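Long-range contact in dihydroxyacetone kinase (Citrobacter freundii, PDB 1UN8), which phosphorylates dihydroxyacetone with ATP, giving dihydroxyacetone phosphate in the oxidative route of glycerol fermentation: residues S283-V295 with L319-P333. Residues are numbered along the deposited sequence; the frame is centred on the assembly and turned at random.
Sequences SRIDWLIGPASLV and LTEVETSNWPTPVPP
Leu-288 and Val-331 form a single antiparallel bridge, a hydrogen-bonded pair, between strand 285-292 and a proline-rich segment lacking regular structure. Leu-288 N donates to Val-331 O at 2.7 Å, from above the carbonyl plane. Val-331 N donates back to Leu-288 O at 2.9 Å, in the carbonyl plane. Pro-330 and Pro-332 fit beside the bridge because their positions need no N-H. The next hydrogen-bonded position falls to Pro-333, which has none to give. In addition, CA of Pro-330 makes a CA-H...O contact with Leu-288 O. Trp-287 has the largest share of the buried surface. With CG anti to the carbonyl carbon (chi1 -54°), its indole lies alongside Pro-332 with a face turned to Leu-319. Leu-319 CD2 sits 3.5 Å from the centroid of the six-membered ring, a CH-pi contact. Pro-332 CG is 3.4 Å from Trp-287 CZ3. The indole NE1 bonds to Glu-315 of helix 314-319, which helps fix the ring. Ile-289 CG2 touches Pro-328 CG, which Leu-294 CD1 also reaches. The loop thus borders an edge strand of a DhaK-domain sheet within this chain. Strand 254-260 pairs on the other side, helix 266-277 packs on Leu-288, and Ile-22 of the second subunit touches Leu-288 and Pro-333.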
ATOM      1  N   SER A 283       1.352 -19.801  18.693  1.00 61.24           N
ATOM      2  CA  SER A 283       0.669 -20.135  19.943  1.00 59.42           C
ATOM      3  C   SER A 283       0.640 -19.064  21.025  1.00 58.47           C
ATOM      4  O   SER A 283       0.016 -19.261  22.058  1.00 58.29           O
ATOM      5  CB  SER A 283       1.267 -21.410  20.539  1.00 59.19           C
ATOM      6  OG  SER A 283       2.633 -21.226  20.870  1.00 59.87           O
ATOM      7  N   ARG A 284       1.296 -17.933  20.802  1.00 57.48           N
ATOM      8  CA  ARG A 284       1.324 -16.885  21.818  1.00 56.88           C
ATOM      9  C   ARG A 284       0.658 -15.608  21.352  1.00 56.36           C
ATOM     10  O   ARG A 284       0.632 -14.627  22.080  1.00 56.29           O
ATOM     11  CB  ARG A 284       2.772 -16.584  22.211  1.00 56.47           C
ATOM     12  CG  ARG A 284       3.524 -17.799  22.718  1.00 56.78           C
ATOM     13  CD  ARG A 284       4.991 -17.492  22.961  1.00 55.07           C
ATOM     14  NE  ARG A 284       5.169 -16.364  23.866  1.00 52.78           N
ATOM     15  CZ  ARG A 284       6.343 -15.811  24.134  1.00 52.33           C
ATOM     16  NH1 ARG A 284       7.441 -16.287  23.569  1.00 50.88           N
ATOM     17  NH2 ARG A 284       6.416 -14.767  24.948  1.00 53.44           N
ATOM     18  N   ILE A 285       0.124 -15.624  20.137  1.00 56.00           N
ATOM     19  CA  ILE A 285      -0.537 -14.457  19.566  1.00 56.11           C
ATOM     20  C   ILE A 285      -2.003 -14.350  19.947  1.00 55.03           C
ATOM     21  O   ILE A 285      -2.769 -15.287  19.734  1.00 55.60           O
ATOM     22  CB  ILE A 285      -0.496 -14.475  18.024  1.00 56.96           C
ATOM     23  CG1 ILE A 285       0.906 -14.842  17.530  1.00 57.30           C
ATOM     24  CG2 ILE A 285      -0.916 -13.109  17.491  1.00 55.64           C
ATOM     25  CD1 ILE A 285       1.692 -13.740  16.981  1.00 58.90           C
ATOM     26  N   ASP A 286      -2.406 -13.199  20.479  1.00 54.56           N
ATOM     27  CA  ASP A 286      -3.808 -12.999  20.845  1.00 54.45           C
ATOM     28  C   ASP A 286      -4.390 -11.894  19.994  1.00 52.97           C
ATOM     29  O   ASP A 286      -5.606 -11.710  19.942  1.00 53.52           O
ATOM     30  CB  ASP A 286      -3.973 -12.633  22.332  1.00 54.85           C
ATOM     31  CG  ASP A 286      -3.663 -13.797  23.261  1.00 54.67           C
ATOM     32  OD1 ASP A 286      -3.951 -14.953  22.875  1.00 54.02           O
ATOM     33  OD2 ASP A 286      -3.147 -13.558  24.378  1.00 56.07           O
ATOM     34  N   TRP A 287      -3.512 -11.145  19.336  1.00 52.25           N
ATOM     35  CA  TRP A 287      -3.961 -10.065  18.476  1.00 52.55           C
ATOM     36  C   TRP A 287      -3.032  -9.784  17.296  1.00 51.45           C
ATOM     37  O   TRP A 287      -1.818  -9.917  17.401  1.00 50.83           O
ATOM     38  CB  TRP A 287      -4.141  -8.764  19.269  1.00 53.02           C
ATOM     39  CG  TRP A 287      -5.032  -8.868  20.471  1.00 56.36           C
ATOM     40  CD1 TRP A 287      -4.643  -9.078  21.768  1.00 56.92           C
ATOM     41  CD2 TRP A 287      -6.461  -8.782  20.491  1.00 56.03           C
ATOM     42  NE1 TRP A 287      -5.739  -9.125  22.588  1.00 57.15           N
ATOM     43  CE2 TRP A 287      -6.870  -8.950  21.833  1.00 57.40           C
ATOM     44  CE3 TRP A 287      -7.437  -8.580  19.507  1.00 56.83           C
ATOM     45  CZ2 TRP A 287      -8.214  -8.924  22.215  1.00 56.68           C
ATOM     46  CZ3 TRP A 287      -8.770  -8.556  19.885  1.00 57.24           C
ATOM     47  CH2 TRP A 287      -9.148  -8.728  21.229  1.00 58.24           C
ATOM     48  N   LEU A 288      -3.631  -9.415  16.167  1.00 51.15           N
ATOM     49  CA  LEU A 288      -2.890  -9.026  14.972  1.00 47.97           C
ATOM     50  C   LEU A 288      -3.239  -7.574  14.688  1.00 46.75           C
ATOM     51  O   LEU A 288      -4.395  -7.168  14.813  1.00 46.35           O
ATOM     52  CB  LEU A 288      -3.283  -9.858  13.758  1.00 46.80           C
ATOM     53  CG  LEU A 288      -2.736 -11.275  13.632  1.00 47.05           C
ATOM     54  CD1 LEU A 288      -3.162 -11.827  12.289  1.00 46.15           C
ATOM     55  CD2 LEU A 288      -1.225 -11.279  13.742  1.00 45.02           C
ATOM     56  N   ILE A 289      -2.232  -6.784  14.354  1.00 46.30           N
ATOM     57  CA  ILE A 289      -2.446  -5.392  14.000  1.00 45.98           C
ATOM     58  C   ILE A 289      -1.915  -5.343  12.564  1.00 45.63           C
ATOM     59  O   ILE A 289      -0.700  -5.421  12.329  1.00 45.76           O
ATOM     60  CB  ILE A 289      -1.647  -4.409  14.898  1.00 47.77           C
ATOM     61  CG1 ILE A 289      -2.019  -4.571  16.375  1.00 48.90           C
ATOM     62  CG2 ILE A 289      -1.968  -2.992  14.499  1.00 46.88           C
ATOM     63  CD1 ILE A 289      -1.483  -5.836  17.004  1.00 55.16           C
ATOM     64  N   GLY A 290      -2.832  -5.245  11.606  1.00 44.08           N
ATOM     65  CA  GLY A 290      -2.454  -5.224  10.205  1.00 42.39           C
ATOM     66  C   GLY A 290      -2.776  -6.595   9.640  1.00 41.41           C
ATOM     67  O   GLY A 290      -3.485  -7.344  10.297  1.00 41.90           O
ATOM     68  N   PRO A 291      -2.248  -6.981   8.463  1.00 40.80           N
ATOM     69  CA  PRO A 291      -1.335  -6.221   7.606  1.00 39.25           C
ATOM     70  C   PRO A 291      -1.888  -4.887   7.144  1.00 37.91           C
ATOM     71  O   PRO A 291      -3.034  -4.799   6.737  1.00 39.23           O
ATOM     72  CB  PRO A 291      -1.069  -7.184   6.446  1.00 38.76           C
ATOM     73  CG  PRO A 291      -2.314  -7.982   6.367  1.00 37.86           C
ATOM     74  CD  PRO A 291      -2.610  -8.258   7.820  1.00 40.90           C
ATOM     75  N   ALA A 292      -1.058  -3.854   7.222  1.00 37.03           N
ATOM     76  CA  ALA A 292      -1.438  -2.513   6.810  1.00 36.64           C
ATOM     77  C   ALA A 292      -0.191  -1.635   6.707  1.00 37.69           C
ATOM     78  O   ALA A 292       0.849  -1.940   7.297  1.00 35.59           O
ATOM     79  CB  ALA A 292      -2.413  -1.911   7.818  1.00 34.46           C
ATOM     80  N   SER A 293      -0.302  -0.550   5.948  1.00 37.46           N
ATOM     81  CA  SER A 293       0.798   0.388   5.808  1.00 38.32           C
ATOM     82  C   SER A 293       0.640   1.355   6.966  1.00 39.39           C
ATOM     83  O   SER A 293      -0.183   2.255   6.903  1.00 41.28           O
ATOM     84  CB  SER A 293       0.702   1.129   4.473  1.00 38.50           C
ATOM     85  OG  SER A 293       0.818   0.229   3.379  1.00 38.07           O
ATOM     86  N   LEU A 294       1.421   1.157   8.028  1.00 40.33           N
ATOM     87  CA  LEU A 294       1.333   1.991   9.229  1.00 38.41           C
ATOM     88  C   LEU A 294       2.513   2.942   9.428  1.00 39.03           C
ATOM     89  O   LEU A 294       2.318   4.130   9.699  1.00 39.48           O
ATOM     90  CB  LEU A 294       1.159   1.083  10.439  1.00 37.83           C
ATOM     91  CG  LEU A 294      -0.101   0.223  10.315  1.00 37.60           C
ATOM     92  CD1 LEU A 294      -0.152  -0.807  11.420  1.00 37.60           C
ATOM     93  CD2 LEU A 294      -1.317   1.130  10.359  1.00 38.13           C
ATOM     94  N   VAL A 295       3.729   2.423   9.318  1.00 37.34           N
ATOM     95  CA  VAL A 295       4.933   3.243   9.444  1.00 35.51           C
ATOM     96  C   VAL A 295       5.737   2.825   8.214  1.00 36.58           C
ATOM     97  O   VAL A 295       6.365   1.755   8.195  1.00 35.78           O
ATOM     98  CB  VAL A 295       5.724   2.915  10.735  1.00 35.74           C
ATOM     99  CG1 VAL A 295       6.997   3.729  10.781  1.00 35.96           C
ATOM    100  CG2 VAL A 295       4.880   3.217  11.966  1.00 34.66           C
ATOM    101  N   LEU A 319      -6.262  -2.192  23.028  1.00 55.19           N
ATOM    102  CA  LEU A 319      -7.630  -2.412  22.589  1.00 55.53           C
ATOM    103  C   LEU A 319      -8.619  -1.264  22.709  1.00 54.76           C
ATOM    104  O   LEU A 319      -9.740  -1.375  22.236  1.00 55.20           O
ATOM    105  CB  LEU A 319      -8.178  -3.630  23.309  1.00 56.91           C
ATOM    106  CG  LEU A 319      -7.283  -4.859  23.121  1.00 59.17           C
ATOM    107  CD1 LEU A 319      -7.718  -5.936  24.075  1.00 59.47           C
ATOM    108  CD2 LEU A 319      -7.349  -5.355  21.682  1.00 58.92           C
ATOM    109  N   THR A 320      -8.217  -0.164  23.323  1.00 55.20           N
ATOM    110  CA  THR A 320      -9.130   0.960  23.469  1.00 57.09           C
ATOM    111  C   THR A 320      -9.320   1.673  22.151  1.00 56.68           C
ATOM    112  O   THR A 320      -8.365   1.871  21.410  1.00 58.85           O
ATOM    113  CB  THR A 320      -8.617   1.969  24.498  1.00 58.49           C
ATOM    114  OG1 THR A 320      -7.353   2.492  24.070  1.00 59.58           O
ATOM    115  CG2 THR A 320      -8.441   1.304  25.854  1.00 59.01           C
ATOM    116  N   GLU A 321     -10.551   2.058  21.849  1.00 56.72           N
ATOM    117  CA  GLU A 321     -10.805   2.766  20.604  1.00 56.42           C
ATOM    118  C   GLU A 321     -10.195   4.153  20.705  1.00 54.06           C
ATOM    119  O   GLU A 321     -10.142   4.739  21.787  1.00 53.20           O
ATOM    120  CB  GLU A 321     -12.308   2.905  20.351  1.00 59.15           C
ATOM    121  CG  GLU A 321     -13.077   1.598  20.347  1.00 65.02           C
ATOM    122  CD  GLU A 321     -14.557   1.796  20.033  1.00 69.01           C
ATOM    123  OE1 GLU A 321     -15.214   2.628  20.705  1.00 70.88           O
ATOM    124  OE2 GLU A 321     -15.066   1.116  19.114  1.00 70.55           O
ATOM    125  N   VAL A 322      -9.722   4.669  19.577  1.00 52.48           N
ATOM    126  CA  VAL A 322      -9.156   6.017  19.530  1.00 51.04           C
ATOM    127  C   VAL A 322      -9.775   6.693  18.314  1.00 50.26           C
ATOM    128  O   VAL A 322     -10.564   6.069  17.605  1.00 50.03           O
ATOM    129  CB  VAL A 322      -7.612   5.982  19.398  1.00 50.45           C
ATOM    130  CG1 VAL A 322      -7.010   5.269  20.600  1.00 48.26           C
ATOM    131  CG2 VAL A 322      -7.204   5.275  18.104  1.00 49.54           C
ATOM    132  N   GLU A 323      -9.442   7.955  18.073  1.00 50.35           N
ATOM    133  CA  GLU A 323      -9.990   8.652  16.916  1.00 50.52           C
ATOM    134  C   GLU A 323      -8.879   9.209  16.045  1.00 50.17           C
ATOM    135  O   GLU A 323      -8.513  10.380  16.161  1.00 50.63           O
ATOM    136  CB  GLU A 323     -10.892   9.797  17.350  1.00 51.74           C
ATOM    137  CG  GLU A 323     -11.899   9.407  18.391  1.00 54.80           C
ATOM    138  CD  GLU A 323     -12.904  10.497  18.642  1.00 56.57           C
ATOM    139  OE1 GLU A 323     -12.534  11.693  18.508  1.00 57.44           O
ATOM    140  OE2 GLU A 323     -14.059  10.151  18.980  1.00 56.46           O
ATOM    141  N   THR A 324      -8.348   8.368  15.165  1.00 49.40           N
ATOM    142  CA  THR A 324      -7.279   8.789  14.271  1.00 48.83           C
ATOM    143  C   THR A 324      -7.550   8.334  12.841  1.00 46.74           C
ATOM    144  O   THR A 324      -8.398   7.476  12.598  1.00 44.93           O
ATOM    145  CB  THR A 324      -5.924   8.214  14.723  1.00 50.45           C
ATOM    146  OG1 THR A 324      -5.995   6.780  14.733  1.00 50.67           O
ATOM    147  CG2 THR A 324      -5.571   8.714  16.122  1.00 49.06           C
ATOM    148  N   SER A 325      -6.817   8.904  11.897  1.00 45.75           N
ATOM    149  CA  SER A 325      -7.015   8.541  10.505  1.00 45.65           C
ATOM    150  C   SER A 325      -6.586   7.129  10.174  1.00 45.18           C
ATOM    151  O   SER A 325      -7.122   6.522   9.247  1.00 44.56           O
ATOM    152  CB  SER A 325      -6.243   9.485   9.589  1.00 45.67           C
ATOM    153  OG  SER A 325      -6.663  10.829   9.756  1.00 51.31           O
ATOM    154  N   ASN A 326      -5.610   6.583  10.912  1.00 46.13           N
ATOM    155  CA  ASN A 326      -5.096   5.274  10.509  1.00 45.68           C
ATOM    156  C   ASN A 326      -4.875   4.175  11.555  1.00 46.64           C
ATOM    157  O   ASN A 326      -4.341   3.124  11.214  1.00 46.51           O
ATOM    158  CB  ASN A 326      -3.787   5.495   9.744  1.00 43.26           C
ATOM    159  CG  ASN A 326      -3.973   6.348   8.519  1.00 42.13           C
ATOM    160  OD1 ASN A 326      -4.284   5.862   7.440  1.00 42.71           O
ATOM    161  ND2 ASN A 326      -3.756   7.647   8.680  1.00 42.31           N
ATOM    162  N   TRP A 327      -5.256   4.375  12.813  1.00 46.23           N
ATOM    163  CA  TRP A 327      -5.051   3.297  13.771  1.00 45.44           C
ATOM    164  C   TRP A 327      -5.924   2.138  13.331  1.00 45.78           C
ATOM    165  O   TRP A 327      -7.114   2.313  13.066  1.00 46.47           O
ATOM    166  CB  TRP A 327      -5.334   3.761  15.218  1.00 46.06           C
ATOM    167  CG  TRP A 327      -5.311   2.609  16.157  1.00 46.51           C
ATOM    168  CD1 TRP A 327      -6.381   1.917  16.651  1.00 46.15           C
ATOM    169  CD2 TRP A 327      -4.141   1.955  16.660  1.00 47.50           C
ATOM    170  NE1 TRP A 327      -5.950   0.867  17.426  1.00 47.10           N
ATOM    171  CE2 TRP A 327      -4.581   0.866  17.450  1.00 48.35           C
ATOM    172  CE3 TRP A 327      -2.765   2.179  16.520  1.00 46.61           C
ATOM    173  CZ2 TRP A 327      -3.690  -0.000  18.097  1.00 48.11           C
ATOM    174  CZ3 TRP A 327      -1.881   1.322  17.161  1.00 47.52           C
ATOM    175  CH2 TRP A 327      -2.347   0.243  17.942  1.00 47.79           C
ATOM    176  N   PRO A 328      -5.331   0.936  13.256  1.00 45.98           N
ATOM    177  CA  PRO A 328      -6.079  -0.269  12.895  1.00 47.34           C
ATOM    178  C   PRO A 328      -6.547  -1.036  14.126  1.00 49.20           C
ATOM    179  O   PRO A 328      -5.768  -1.273  15.046  1.00 51.26           O
ATOM    180  CB  PRO A 328      -5.062  -1.054  12.100  1.00 46.71           C
ATOM    181  CG  PRO A 328      -3.815  -0.794  12.891  1.00 47.02           C
ATOM    182  CD  PRO A 328      -3.883   0.683  13.221  1.00 45.66           C
ATOM    183  N   THR A 329      -7.816  -1.425  14.136  1.00 49.23           N
ATOM    184  CA  THR A 329      -8.377  -2.170  15.248  1.00 48.66           C
ATOM    185  C   THR A 329      -7.789  -3.570  15.289  1.00 47.96           C
ATOM    186  O   THR A 329      -7.958  -4.346  14.352  1.00 47.65           O
ATOM    187  CB  THR A 329      -9.908  -2.291  15.114  1.00 50.31           C
ATOM    188  OG1 THR A 329     -10.492  -0.989  15.227  1.00 50.95           O
ATOM    189  CG2 THR A 329     -10.481  -3.214  16.198  1.00 47.69           C
ATOM    190  N   PRO A 330      -7.094  -3.914  16.383  1.00 47.08           N
ATOM    191  CA  PRO A 330      -6.481  -5.236  16.540  1.00 47.27           C
ATOM    192  C   PRO A 330      -7.508  -6.357  16.364  1.00 47.19           C
ATOM    193  O   PRO A 330      -8.664  -6.218  16.751  1.00 48.02           O
ATOM    194  CB  PRO A 330      -5.920  -5.185  17.957  1.00 46.53           C
ATOM    195  CG  PRO A 330      -5.573  -3.734  18.115  1.00 45.42           C
ATOM    196  CD  PRO A 330      -6.781  -3.053  17.536  1.00 45.98           C
ATOM    197  N   VAL A 331      -7.080  -7.469  15.785  1.00 46.39           N
ATOM    198  CA  VAL A 331      -7.982  -8.586  15.557  1.00 47.49           C
ATOM    199  C   VAL A 331      -7.320  -9.910  15.912  1.00 47.57           C
ATOM    200  O   VAL A 331      -6.162 -10.143  15.607  1.00 48.68           O
ATOM    201  CB  VAL A 331      -8.428  -8.642  14.073  1.00 47.71           C
ATOM    202  CG1 VAL A 331      -9.330  -9.853  13.837  1.00 45.88           C
ATOM    203  CG2 VAL A 331      -9.142  -7.344  13.688  1.00 46.81           C
ATOM    204  N   PRO A 332      -8.051 -10.795  16.577  1.00 48.27           N
ATOM    205  CA  PRO A 332      -7.464 -12.087  16.938  1.00 48.83           C
ATOM    206  C   PRO A 332      -7.264 -12.879  15.652  1.00 48.70           C
ATOM    207  O   PRO A 332      -8.146 -12.889  14.797  1.00 48.93           O
ATOM    208  CB  PRO A 332      -8.543 -12.726  17.810  1.00 47.74           C
ATOM    209  CG  PRO A 332      -9.308 -11.564  18.342  1.00 48.26           C
ATOM    210  CD  PRO A 332      -9.390 -10.640  17.169  1.00 48.72           C
ATOM    211  N   PRO A 333      -6.110 -13.540  15.486  1.00 48.20           N
ATOM    212  CA  PRO A 333      -5.950 -14.298  14.245  1.00 47.63           C
ATOM    213  C   PRO A 333      -7.077 -15.313  14.150  1.00 48.47           C
ATOM    214  O   PRO A 333      -7.188 -16.189  14.999  1.00 48.47           O
ATOM    215  CB  PRO A 333      -4.587 -14.959  14.422  1.00 47.35           C
ATOM    216  CG  PRO A 333      -4.486 -15.134  15.899  1.00 47.80           C
ATOM    217  CD  PRO A 333      -4.995 -13.807  16.408  1.00 47.34           C
TER